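Side-chain contacts in alanine racemase (Corynebacterium glutamicum, PDB 2DY3), which is a pyridoxal-5'-phosphate-dependent enzyme that joins an N-terminal alpha/beta-barrel domain to a C-terminal domain made mostly of beta-strands: residues L4-D9 with C350-R355; D11-N16 with A46-A51; A108-D113 with S142-A147; V289-L294 with H316-G321; V325-G328 with D333-D336. All coordinates share one frame; numbering follows the deposited sequence.

Contact 1. Residues L4-D9 with C350-R355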
# COMPACT_ATOMS: atom_id res chain seq x y z
N LEU B 4 -5.70 -11.78 7.76
CA LEU B 4 -6.07 -10.50 7.17
C LEU B 4 -6.32 -10.65 5.67
O LEU B 4 -5.44 -11.04 4.92
CB LEU B 4 -4.95 -9.49 7.41
CG LEU B 4 -5.20 -8.06 6.93
CD1 LEU B 4 -6.42 -7.50 7.65
CD2 LEU B 4 -3.96 -7.21 7.21
N THR B 5 -7.53 -10.33 5.24
CA THR B 5 -7.85 -10.48 3.83
C THR B 5 -8.87 -9.48 3.31
O THR B 5 -9.53 -8.77 4.07
CB THR B 5 -8.44 -11.88 3.54
OG1 THR B 5 -9.78 -11.93 4.02
CG2 THR B 5 -7.63 -12.96 4.26
N THR B 6 -8.99 -9.43 1.99
CA THR B 6 -9.98 -8.61 1.33
C THR B 6 -10.80 -9.62 0.53
O THR B 6 -10.23 -10.43 -0.21
CB THR B 6 -9.37 -7.58 0.35
OG1 THR B 6 -8.42 -8.23 -0.51
CG2 THR B 6 -8.70 -6.45 1.12
N LYS B 7 -12.11 -9.60 0.70
CA LYS B 7 -13.00 -10.50 -0.03
C LYS B 7 -13.45 -9.76 -1.27
O LYS B 7 -14.04 -8.68 -1.16
CB LYS B 7 -14.25 -10.84 0.77
CG LYS B 7 -14.11 -11.85 1.88
CD LYS B 7 -15.49 -12.11 2.49
CE LYS B 7 -15.49 -13.22 3.52
NZ LYS B 7 -16.85 -13.43 4.09
N ILE B 8 -13.18 -10.32 -2.44
CA ILE B 8 -13.59 -9.69 -3.67
C ILE B 8 -14.74 -10.48 -4.28
O ILE B 8 -14.55 -11.60 -4.75
CB ILE B 8 -12.44 -9.61 -4.70
CG1 ILE B 8 -11.20 -9.01 -4.05
CG2 ILE B 8 -12.86 -8.75 -5.88
CD1 ILE B 8 -11.44 -7.68 -3.35
N ASP B 9 -15.92 -9.88 -4.26
CA ASP B 9 -17.11 -10.51 -4.82
C ASP B 9 -17.16 -10.26 -6.33
O ASP B 9 -17.54 -9.18 -6.77
CB ASP B 9 -18.35 -9.93 -4.16
CG ASP B 9 -19.63 -10.59 -4.64
OD1 ASP B 9 -19.60 -11.31 -5.66
OD2 ASP B 9 -20.68 -10.37 -4.00
N CYS B 350 -8.23 1.34 -1.98
CA CYS B 350 -6.84 1.21 -2.39
C CYS B 350 -5.92 1.00 -1.19
O CYS B 350 -4.74 0.67 -1.37
CB CYS B 350 -6.37 2.48 -3.13
SG CYS B 350 -6.88 2.60 -4.86
N ARG B 351 -6.45 1.17 0.02
CA ARG B 351 -5.63 1.03 1.22
C ARG B 351 -5.14 -0.36 1.64
O ARG B 351 -3.96 -0.50 2.00
CB ARG B 351 -6.34 1.68 2.41
CG ARG B 351 -6.40 3.20 2.35
CD ARG B 351 -5.01 3.84 2.43
NE ARG B 351 -4.12 3.38 1.36
CZ ARG B 351 -4.33 3.61 0.06
NH1 ARG B 351 -5.39 4.30 -0.34
NH2 ARG B 351 -3.47 3.13 -0.84
N PRO B 352 -6.01 -1.38 1.62
CA PRO B 352 -5.62 -2.74 2.02
C PRO B 352 -4.37 -3.24 1.31
O PRO B 352 -4.37 -3.45 0.10
CB PRO B 352 -6.86 -3.57 1.68
CG PRO B 352 -7.97 -2.59 1.96
CD PRO B 352 -7.44 -1.34 1.27
N THR B 353 -3.30 -3.44 2.07
CA THR B 353 -2.02 -3.86 1.51
C THR B 353 -1.21 -4.70 2.52
O THR B 353 -1.78 -5.27 3.46
CB THR B 353 -1.21 -2.60 1.08
OG1 THR B 353 -0.06 -2.98 0.32
CG2 THR B 353 -0.76 -1.80 2.30
N GLY B 354 0.10 -4.79 2.32
CA GLY B 354 0.95 -5.55 3.23
C GLY B 354 0.62 -7.02 3.38
O GLY B 354 0.68 -7.78 2.41
N ARG B 355 0.29 -7.44 4.60
CA ARG B 355 -0.03 -8.84 4.85
C ARG B 355 -1.42 -9.23 4.35
O ARG B 355 -1.76 -10.42 4.30
CB ARG B 355 0.08 -9.15 6.35
CG ARG B 355 1.51 -9.44 6.85
CD ARG B 355 2.45 -8.24 6.70
NE ARG B 355 2.08 -7.12 7.56
CZ ARG B 355 2.57 -6.90 8.78
NH1 ARG B 355 3.47 -7.73 9.29
NH2 ARG B 355 2.18 -5.84 9.47
O HOH W 1 -3.37 -12.47 6.31

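Contact 2. Residues D11-N16 with A46-A51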
# COMPACT_ATOMS: atom_id res chain seq x y z
N ASP B 11 -19.15 -11.70 -8.57
CA ASP B 11 -20.52 -11.63 -9.07
C ASP B 11 -21.01 -10.19 -8.97
O ASP B 11 -21.75 -9.71 -9.83
CB ASP B 11 -21.46 -12.53 -8.28
CG ASP B 11 -21.24 -14.00 -8.56
OD1 ASP B 11 -21.06 -14.37 -9.74
OD2 ASP B 11 -21.27 -14.80 -7.60
N ALA B 12 -20.60 -9.51 -7.90
CA ALA B 12 -20.99 -8.12 -7.70
C ALA B 12 -20.42 -7.30 -8.85
O ALA B 12 -21.07 -6.38 -9.35
CB ALA B 12 -20.46 -7.62 -6.37
N ILE B 13 -19.20 -7.63 -9.26
CA ILE B 13 -18.55 -6.93 -10.36
C ILE B 13 -19.29 -7.16 -11.68
O ILE B 13 -19.50 -6.23 -12.47
CB ILE B 13 -17.06 -7.37 -10.50
CG1 ILE B 13 -16.27 -6.85 -9.30
CG2 ILE B 13 -16.46 -6.85 -11.80
CD1 ILE B 13 -14.80 -7.20 -9.31
N ALA B 14 -19.68 -8.41 -11.92
CA ALA B 14 -20.41 -8.73 -13.15
C ALA B 14 -21.71 -7.93 -13.14
O ALA B 14 -22.09 -7.32 -14.14
CB ALA B 14 -20.70 -10.21 -13.21
N HIS B 15 -22.39 -7.93 -12.00
CA HIS B 15 -23.64 -7.20 -11.84
C HIS B 15 -23.43 -5.74 -12.19
O HIS B 15 -24.16 -5.16 -13.00
CB HIS B 15 -24.14 -7.31 -10.40
CG HIS B 15 -25.25 -6.37 -10.07
ND1 HIS B 15 -26.55 -6.58 -10.46
CD2 HIS B 15 -25.24 -5.18 -9.41
CE1 HIS B 15 -27.30 -5.57 -10.07
NE2 HIS B 15 -26.53 -4.70 -9.43
N ASN B 16 -22.43 -5.13 -11.55
CA ASN B 16 -22.10 -3.73 -11.77
C ASN B 16 -21.82 -3.49 -13.25
O ASN B 16 -22.24 -2.47 -13.81
CB ASN B 16 -20.86 -3.36 -10.95
CG ASN B 16 -21.10 -3.42 -9.46
OD1 ASN B 16 -20.17 -3.54 -8.66
ND2 ASN B 16 -22.37 -3.32 -9.06
N ALA B 46 -10.74 -7.95 -14.46
CA ALA B 46 -10.83 -7.62 -15.88
C ALA B 46 -11.54 -8.68 -16.73
O ALA B 46 -12.35 -8.35 -17.59
CB ALA B 46 -9.43 -7.36 -16.44
N PRO B 47 -11.23 -9.96 -16.52
CA PRO B 47 -11.90 -10.99 -17.33
C PRO B 47 -13.40 -11.03 -17.07
O PRO B 47 -14.20 -11.27 -17.97
CB PRO B 47 -11.19 -12.27 -16.91
CG PRO B 47 -9.82 -11.81 -16.57
CD PRO B 47 -10.10 -10.54 -15.78
N VAL B 48 -13.80 -10.80 -15.82
CA VAL B 48 -15.21 -10.82 -15.50
C VAL B 48 -15.89 -9.64 -16.16
O VAL B 48 -16.97 -9.77 -16.75
CB VAL B 48 -15.43 -10.76 -13.98
CG1 VAL B 48 -16.90 -10.51 -13.68
CG2 VAL B 48 -14.97 -12.07 -13.34
N ILE B 49 -15.25 -8.47 -16.09
CA ILE B 49 -15.81 -7.29 -16.70
C ILE B 49 -15.90 -7.47 -18.21
O ILE B 49 -16.85 -7.00 -18.85
CB ILE B 49 -14.95 -6.05 -16.39
CG1 ILE B 49 -15.09 -5.70 -14.91
CG2 ILE B 49 -15.37 -4.89 -17.26
CD1 ILE B 49 -14.31 -4.48 -14.49
N ALA B 50 -14.92 -8.16 -18.77
CA ALA B 50 -14.89 -8.40 -20.21
C ALA B 50 -16.04 -9.31 -20.62
O ALA B 50 -16.71 -9.08 -21.62
CB ALA B 50 -13.56 -9.02 -20.61
N ALA B 51 -16.26 -10.35 -19.82
CA ALA B 51 -17.30 -11.33 -20.09
C ALA B 51 -18.71 -10.77 -19.92
O ALA B 51 -19.69 -11.45 -20.22
CB ALA B 51 -17.11 -12.55 -19.19

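Contact 3. Residues A108-D113 with S142-A147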
# COMPACT_ATOMS: atom_id res chain seq x y z
N ALA B 108 7.39 11.49 -30.66
CA ALA B 108 7.97 10.16 -30.50
C ALA B 108 7.17 9.11 -31.27
O ALA B 108 7.73 8.15 -31.79
CB ALA B 108 8.02 9.79 -29.01
N LEU B 109 5.86 9.30 -31.34
CA LEU B 109 4.99 8.36 -32.05
C LEU B 109 5.14 8.47 -33.55
O LEU B 109 5.25 7.46 -34.25
CB LEU B 109 3.53 8.60 -31.65
CG LEU B 109 3.22 8.25 -30.19
CD1 LEU B 109 1.86 8.78 -29.79
CD2 LEU B 109 3.29 6.74 -30.01
N ILE B 110 5.17 9.70 -34.06
CA ILE B 110 5.31 9.94 -35.49
C ILE B 110 6.66 9.43 -35.99
O ILE B 110 6.77 8.94 -37.12
CB ILE B 110 5.21 11.44 -35.81
CG1 ILE B 110 3.77 11.93 -35.57
CG2 ILE B 110 5.62 11.70 -37.25
CD1 ILE B 110 3.63 13.43 -35.66
N GLU B 111 7.67 9.52 -35.14
CA GLU B 111 9.00 9.07 -35.52
C GLU B 111 9.22 7.59 -35.26
O GLU B 111 10.33 7.08 -35.43
CB GLU B 111 10.06 9.91 -34.81
CG GLU B 111 10.06 11.38 -35.25
CD GLU B 111 11.01 12.24 -34.44
OE1 GLU B 111 11.14 13.44 -34.76
OE2 GLU B 111 11.62 11.72 -33.48
N THR B 112 8.16 6.89 -34.86
CA THR B 112 8.24 5.45 -34.61
C THR B 112 7.86 4.68 -35.87
O THR B 112 6.79 4.90 -36.44
CB THR B 112 7.27 5.01 -33.50
OG1 THR B 112 7.70 5.53 -32.23
CG2 THR B 112 7.22 3.48 -33.43
N ASP B 113 8.73 3.76 -36.28
CA ASP B 113 8.47 2.97 -37.48
C ASP B 113 7.74 1.68 -37.17
O ASP B 113 8.35 0.62 -37.01
CB ASP B 113 9.78 2.66 -38.22
CG ASP B 113 9.55 1.88 -39.51
OD1 ASP B 113 8.38 1.57 -39.82
OD2 ASP B 113 10.55 1.58 -40.20
N SER B 142 -1.93 18.82 -36.69
CA SER B 142 -1.29 18.90 -38.00
C SER B 142 -0.24 17.81 -38.16
O SER B 142 -0.16 17.16 -39.20
CB SER B 142 -0.64 20.27 -38.18
OG SER B 142 0.03 20.34 -39.43
N ALA B 143 0.56 17.61 -37.12
CA ALA B 143 1.61 16.60 -37.15
C ALA B 143 1.05 15.19 -37.26
O ALA B 143 1.51 14.40 -38.08
CB ALA B 143 2.48 16.73 -35.90
N LEU B 144 0.07 14.86 -36.42
CA LEU B 144 -0.52 13.53 -36.45
C LEU B 144 -1.26 13.23 -37.76
O LEU B 144 -1.27 12.10 -38.24
CB LEU B 144 -1.44 13.34 -35.24
CG LEU B 144 -0.73 13.44 -33.88
CD1 LEU B 144 -1.75 13.46 -32.75
CD2 LEU B 144 0.24 12.26 -33.72
N ALA B 145 -1.88 14.25 -38.34
CA ALA B 145 -2.61 14.07 -39.60
C ALA B 145 -1.66 13.71 -40.73
O ALA B 145 -2.02 12.96 -41.64
CB ALA B 145 -3.37 15.34 -39.95
N ALA B 146 -0.44 14.24 -40.67
CA ALA B 146 0.56 13.99 -41.70
C ALA B 146 1.20 12.61 -41.58
O ALA B 146 1.88 12.16 -42.50
CB ALA B 146 1.63 15.07 -41.64
N ALA B 147 0.99 11.94 -40.45
CA ALA B 147 1.58 10.62 -40.22
C ALA B 147 0.71 9.46 -40.72
O ALA B 147 -0.32 9.15 -40.13
CB ALA B 147 1.88 10.45 -38.74

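Contact 4. Residues V289-L294 with H316-G321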
# COMPACT_ATOMS: atom_id res chain seq x y z
N VAL B 289 -14.89 -1.35 14.03
CA VAL B 289 -14.90 -2.49 13.14
C VAL B 289 -16.20 -3.19 13.52
O VAL B 289 -16.82 -2.85 14.53
CB VAL B 289 -13.71 -3.44 13.39
CG1 VAL B 289 -12.40 -2.66 13.31
CG2 VAL B 289 -13.84 -4.13 14.72
N THR B 290 -16.63 -4.16 12.72
CA THR B 290 -17.87 -4.85 13.03
C THR B 290 -17.65 -6.35 13.16
O THR B 290 -17.21 -7.01 12.22
CB THR B 290 -18.93 -4.62 11.93
OG1 THR B 290 -18.55 -5.33 10.75
CG2 THR B 290 -19.04 -3.15 11.60
N ILE B 291 -17.99 -6.87 14.34
CA ILE B 291 -17.87 -8.30 14.61
C ILE B 291 -19.28 -8.86 14.78
O ILE B 291 -20.00 -8.49 15.71
CB ILE B 291 -17.05 -8.54 15.89
CG1 ILE B 291 -15.65 -7.97 15.73
CG2 ILE B 291 -16.99 -10.03 16.19
CD1 ILE B 291 -14.76 -8.12 16.95
N ASP B 292 -19.68 -9.74 13.87
CA ASP B 292 -21.01 -10.32 13.91
C ASP B 292 -22.07 -9.24 13.80
O ASP B 292 -23.12 -9.30 14.45
CB ASP B 292 -21.23 -11.12 15.19
CG ASP B 292 -20.41 -12.40 15.23
OD1 ASP B 292 -20.45 -13.15 14.23
OD2 ASP B 292 -19.74 -12.65 16.25
N GLY B 293 -21.79 -8.23 12.98
CA GLY B 293 -22.75 -7.16 12.79
C GLY B 293 -22.76 -6.07 13.84
O GLY B 293 -23.51 -5.10 13.70
N LEU B 294 -21.95 -6.19 14.89
CA LEU B 294 -21.92 -5.16 15.92
C LEU B 294 -20.61 -4.37 15.93
O LEU B 294 -19.53 -4.92 15.71
CB LEU B 294 -22.17 -5.77 17.31
CG LEU B 294 -23.61 -6.22 17.58
CD1 LEU B 294 -23.84 -6.26 19.07
CD2 LEU B 294 -24.59 -5.25 16.97
N HIS B 316 -21.24 -9.59 24.29
CA HIS B 316 -21.55 -10.55 23.23
C HIS B 316 -20.52 -11.68 23.19
O HIS B 316 -20.53 -12.51 22.28
CB HIS B 316 -21.62 -9.81 21.90
CG HIS B 316 -22.47 -8.58 21.96
ND1 HIS B 316 -23.85 -8.64 22.09
CD2 HIS B 316 -22.15 -7.27 22.02
CE1 HIS B 316 -24.32 -7.41 22.23
NE2 HIS B 316 -23.31 -6.56 22.20
N GLY B 317 -19.64 -11.70 24.18
CA GLY B 317 -18.64 -12.74 24.26
C GLY B 317 -17.69 -12.88 23.09
O GLY B 317 -17.37 -14.00 22.69
N VAL B 318 -17.23 -11.77 22.54
CA VAL B 318 -16.29 -11.82 21.43
C VAL B 318 -15.05 -12.58 21.89
O VAL B 318 -14.53 -12.33 22.97
CB VAL B 318 -15.83 -10.41 21.01
CG1 VAL B 318 -14.69 -10.52 19.98
CG2 VAL B 318 -17.02 -9.62 20.45
N GLU B 319 -14.58 -13.51 21.06
CA GLU B 319 -13.40 -14.29 21.37
C GLU B 319 -12.38 -14.23 20.24
O GLU B 319 -12.71 -13.80 19.13
CB GLU B 319 -13.79 -15.75 21.61
CG GLU B 319 -14.78 -15.96 22.73
CD GLU B 319 -15.06 -17.42 22.97
OE1 GLU B 319 -14.19 -18.10 23.53
OE2 GLU B 319 -16.14 -17.89 22.57
N ALA B 320 -11.15 -14.64 20.52
CA ALA B 320 -10.10 -14.64 19.51
C ALA B 320 -10.59 -15.52 18.36
O ALA B 320 -11.25 -16.53 18.58
CB ALA B 320 -8.80 -15.20 20.09
N GLY B 321 -10.26 -15.12 17.13
CA GLY B 321 -10.68 -15.89 15.98
C GLY B 321 -11.94 -15.29 15.37
O GLY B 321 -12.34 -15.66 14.26

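Contact 5. Residues V325-G328 with D333-D336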
# COMPACT_ATOMS: atom_id res chain seq x y z
N VAL B 325 -14.91 -7.01 10.67
CA VAL B 325 -15.03 -6.31 9.39
C VAL B 325 -14.58 -4.86 9.56
O VAL B 325 -15.13 -4.13 10.37
CB VAL B 325 -16.50 -6.32 8.87
CG1 VAL B 325 -16.61 -5.50 7.59
CG2 VAL B 325 -16.97 -7.75 8.63
N ILE B 326 -13.57 -4.46 8.79
CA ILE B 326 -13.07 -3.09 8.85
C ILE B 326 -14.00 -2.25 7.97
O ILE B 326 -14.40 -1.14 8.33
CB ILE B 326 -11.61 -3.02 8.36
CG1 ILE B 326 -10.72 -3.86 9.30
CG2 ILE B 326 -11.14 -1.57 8.30
CD1 ILE B 326 -9.27 -4.01 8.84
N PHE B 327 -14.35 -2.81 6.82
CA PHE B 327 -15.30 -2.19 5.90
C PHE B 327 -15.71 -3.22 4.86
O PHE B 327 -14.91 -4.07 4.46
CB PHE B 327 -14.74 -0.91 5.26
CG PHE B 327 -13.75 -1.13 4.14
CD1 PHE B 327 -14.18 -1.52 2.88
CD2 PHE B 327 -12.40 -0.89 4.33
CE1 PHE B 327 -13.28 -1.65 1.83
CE2 PHE B 327 -11.50 -1.02 3.28
CZ PHE B 327 -11.94 -1.40 2.04
N GLY B 328 -16.97 -3.16 4.45
CA GLY B 328 -17.46 -4.10 3.46
C GLY B 328 -18.69 -4.84 3.93
O GLY B 328 -19.48 -4.31 4.72
N ASP B 333 -19.89 0.33 4.96
CA ASP B 333 -19.37 0.31 3.60
C ASP B 333 -18.18 1.24 3.43
O ASP B 333 -17.87 2.06 4.30
CB ASP B 333 -20.45 0.65 2.57
CG ASP B 333 -21.06 2.03 2.77
OD1 ASP B 333 -20.34 2.95 3.22
OD2 ASP B 333 -22.25 2.18 2.44
N ALA B 334 -17.50 1.09 2.30
CA ALA B 334 -16.32 1.88 1.98
C ALA B 334 -16.54 3.39 2.09
O ALA B 334 -15.66 4.12 2.54
CB ALA B 334 -15.83 1.52 0.58
N THR B 335 -17.71 3.85 1.67
CA THR B 335 -18.04 5.27 1.72
C THR B 335 -18.13 5.76 3.16
O THR B 335 -17.56 6.80 3.50
CB THR B 335 -19.37 5.56 0.97
OG1 THR B 335 -19.27 5.08 -0.37
CG2 THR B 335 -19.66 7.05 0.93
N ASP B 336 -18.84 5.03 4.00
CA ASP B 336 -18.97 5.40 5.41
C ASP B 336 -17.59 5.46 6.06
O ASP B 336 -17.24 6.42 6.76
CB ASP B 336 -19.82 4.38 6.16
CG ASP B 336 -19.92 4.68 7.64
OD1 ASP B 336 -20.74 5.53 8.02
OD2 ASP B 336 -19.16 4.07 8.42

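Contact 1. Residues L4-D9 with C350-R355
Thr6 and Pro352 meet at about a right angle, the methyl of one pressed against the ring of the other, where strand 4-8 of the C-terminal beta domain passes the loop between helix 345-350 and strand 357-360. Strand 4-8 comes from the start of the chain yet pairs in parallel with strand 357-360 from its end, and this contact lies beside that pairing. The touching branch of Thr6 is CG2. With chi1 at 49°, OG1 sits between the backbone N and the carbonyl carbon, which turns the methyl toward the proline. CG2 comes to 3.5 Å from Pro352 CB, tighter than usual for two carbons, and stays 4.0 Å from Pro352 CG. Trp238 touches both residues and helps to bury them.

Leu4 and Arg355 meet differently. A chi1 of -176° turns the leucine's isobutyl group toward the loop, where CD2 lies 4.3 Å from Arg355 C, and the group also packs on Trp238 and Ala240 of the neighbouring strand 236-247. Arg355 sends its guanidinium group away from Leu4, into salt bridges with Asp305 and Asp277 and with Glu64 of the second subunit, so the charge ties this loop to the dimer partner. The closest pair is of backbone atoms: Leu4 O and Arg355 O stand 3.8 Å apart, and neither can donate to the other. A water mediates instead. It accepts a hydrogen bond from Leu4 N at 2.8 Å and donates a longer one, 3.3 Å, to Arg355 O.

Contact 2. Residues D11-N16 with A46-A51
Ile13 lays its CG2 methyl on the side chain of Ile49, 3.6 Å from Ile49 CG1, and the two branched chains pass each other at a slant. The same methyl also reaches Val48, lying 4.1 Å from Val48 CG1, and here the side chains cross nearly at right angles. One methyl group is thus lodged against two successive residues of the other helix. Its position follows from chi1 of Ile13 (-70°), which sends CG1 away from the carbonyl carbon and leaves CG2 to face helix 42-50.

Val48 answers from the opposing helix with a single branch. Its CG1, anti to the backbone N (chi1 169°), rests 3.8 Å from Ala14 CB and 3.9 Å from Ala14 N, touching backbone as well as side chain. The small alanine probably helps the backbones approach here: Ala14 CA and Ile49 CA are 6.0 Å apart, and the local axes approach to 8.9 Å at a crossing angle of -38°. No hydrogen bond joins the segments, and the interface between them is purely apolar. Ile49 continues inward to Phe57 of strand 56-59, while Ala14 is also touched by His52.

Pro47, whose N has no hydrogen to give to the preceding turn, marks a kink in helix 42-50. That helix lies on the crossover between the parallel strands 28-32 and 56-59, and helix 10-24 leads into the first of them. Such packing of neighbouring helices that run in broadly the same direction, around a parallel sheet, is characteristic of the outer layer of an alpha/beta barrel.

Contact 3. Residues A108-D113 with S142-A147
The flat group between Ile110 and Ala143 is a peptide, for no ring takes part: Ile110 CD1 stands over one face of the Ala143-Leu144 peptide, 3.4 Å from Ala143 O and 3.9 Å from Leu144 N. The contact joins two outer helices of the alpha/beta barrel, 103-110 and 134-146, which flank the successive parallel strands 97-100, 117-122 and 150-156. Both segments lie where their helices end.

Ile110 makes every close contact between the segments. Its CG1 is anti to the carbonyl carbon (chi1 -69°) and the chain beyond is extended, a shape that carries CD1 out to the other helix. There CD1 also meets Ala143 CB at 3.5 Å. Halfway along, CG1 is touched by Leu144 CD2, with the two branched chains slanting past one another, and by Ala147 CB at 4.0 Å. Three residues of 142-147 thus receive a single isoleucine, with no hydrogen bond between the segments. Leu144 and Ile110 both continue onto Ile150 of strand 150-156, so the helix pair is seated on the sheet.

Past the last turn of helix 103-110, Glu111 leaves helical geometry, and Thr112 ties the end of the helix back to its last turn. Thr112 N bonds to Leu109 O at 3.0 Å, and the threonine hydroxyl gives a second tie: OG1 donates to Ala108 O at 2.7 Å, approaching at 147° to the C=O bond and tilted 22° from the carbonyl plane.

Contact 4. Residues V289-L294 with H316-G321
Two kinds of side-chain interaction link this beta-hairpin of the C-terminal domain to the loop before strand 323-325: a CH-pi contact between Leu294 and His316, and apolar packing between Ile291 and Val318.

In the CH-pi contact, Leu294 brings one methyl over a face of the imidazole. CD1 lies 3.4 Å from the centroid of the His316 ring, 21° off the ring normal, and is displaced toward the rim. The displacement favours NE2, which is 3.2 Å from Leu294 CD1. Both residues are exposed and also touch a crystal neighbour, which may influence their exact pose. Tyr296 packs against the histidine as well.

The apolar pair is buried. Ile291 CD1, at the end of an extended chain, meets Val318 CG1 at 3.9 Å, and the side chains cross at about a right angle. Tyr296 touches both residues, while Ile309 backs the isoleucine and Leu311 the valine.

Backbone bonds shape the hairpin that presents these groups. Ile291 and Leu294 bracket a type I' turn, with Ile291 N donating to Leu294 O at 2.8 Å and Leu294 N to Ile291 O at 3.1 Å. Asp292 and Gly293 take the positive phi values that such a turn needs.

The loop's Val318 N bonds to Asn314 OD1, but between these two segments, with no hydrogen bond or ion pair, the hold is shape and dispersion: a buried aliphatic pair and a more exposed methyl-imidazole contact.

Contact 5. Residues V325-G328 with D333-D336
Phe327 starts its approach to Ala334 and Asp333 at CB, which lies 4.4 Å from Asp333 O. CG is placed between the backbone N and the carbonyl carbon (chi1 77°), and this brings CD1 to the first residue of helix 334-340, Ala334. There CD1 comes to 4.1 Å from Ala334 CA and 4.2 Å from Ala334 CB. On the far side of the ring CE2 packs on Pro352, and Met236 also touches the phenylalanine. Ala334 continues the apolar layer onto Val348 and Val349 of helix 345-350.

The backbone at the base of the phenylalanine forms a classic beta bulge: Ile326 and Phe327 both face Trp238, at the corner where the chain leaves strand 323-325. Gly328 follows, its N 4.3 Å from Asp333 CA.

Asp333 is the N-cap of the helix. Its OD1 accepts from Asp336 N at 2.7 Å in a nearly straight bond (168°), the donor arriving almost head-on to the C-O bond. The chemistry is thus divided: dispersion attaches the bulge to the helix, while the carboxylate serves the helix's own first turn, where the amide groups probably stabilise its negative charge.

How the contacts relate
Contacts 1 and 2 are buried, whereas 3, 4 and 5 are only partly so. Contacts 2 and 3 both pair outer helices of the barrel by aliphatic packing, although their centres lie 37 Å apart. Contacts 1, 4 and 5 belong to the beta domain. There contacts 4 and 5 share a strand pairing, Thr290 O with Val325 N, and contacts 1 and 5 touch through Pro352 and Phe327. Contact 1 spans nearly the whole chain, encloses the others in sequence and meets contact 2 through Ile8 and Ile13. Chemistry varies with place: water and intersubunit charge accompany contact 1, an exposed imidazole contact 4, and a capping carboxylate contact 5.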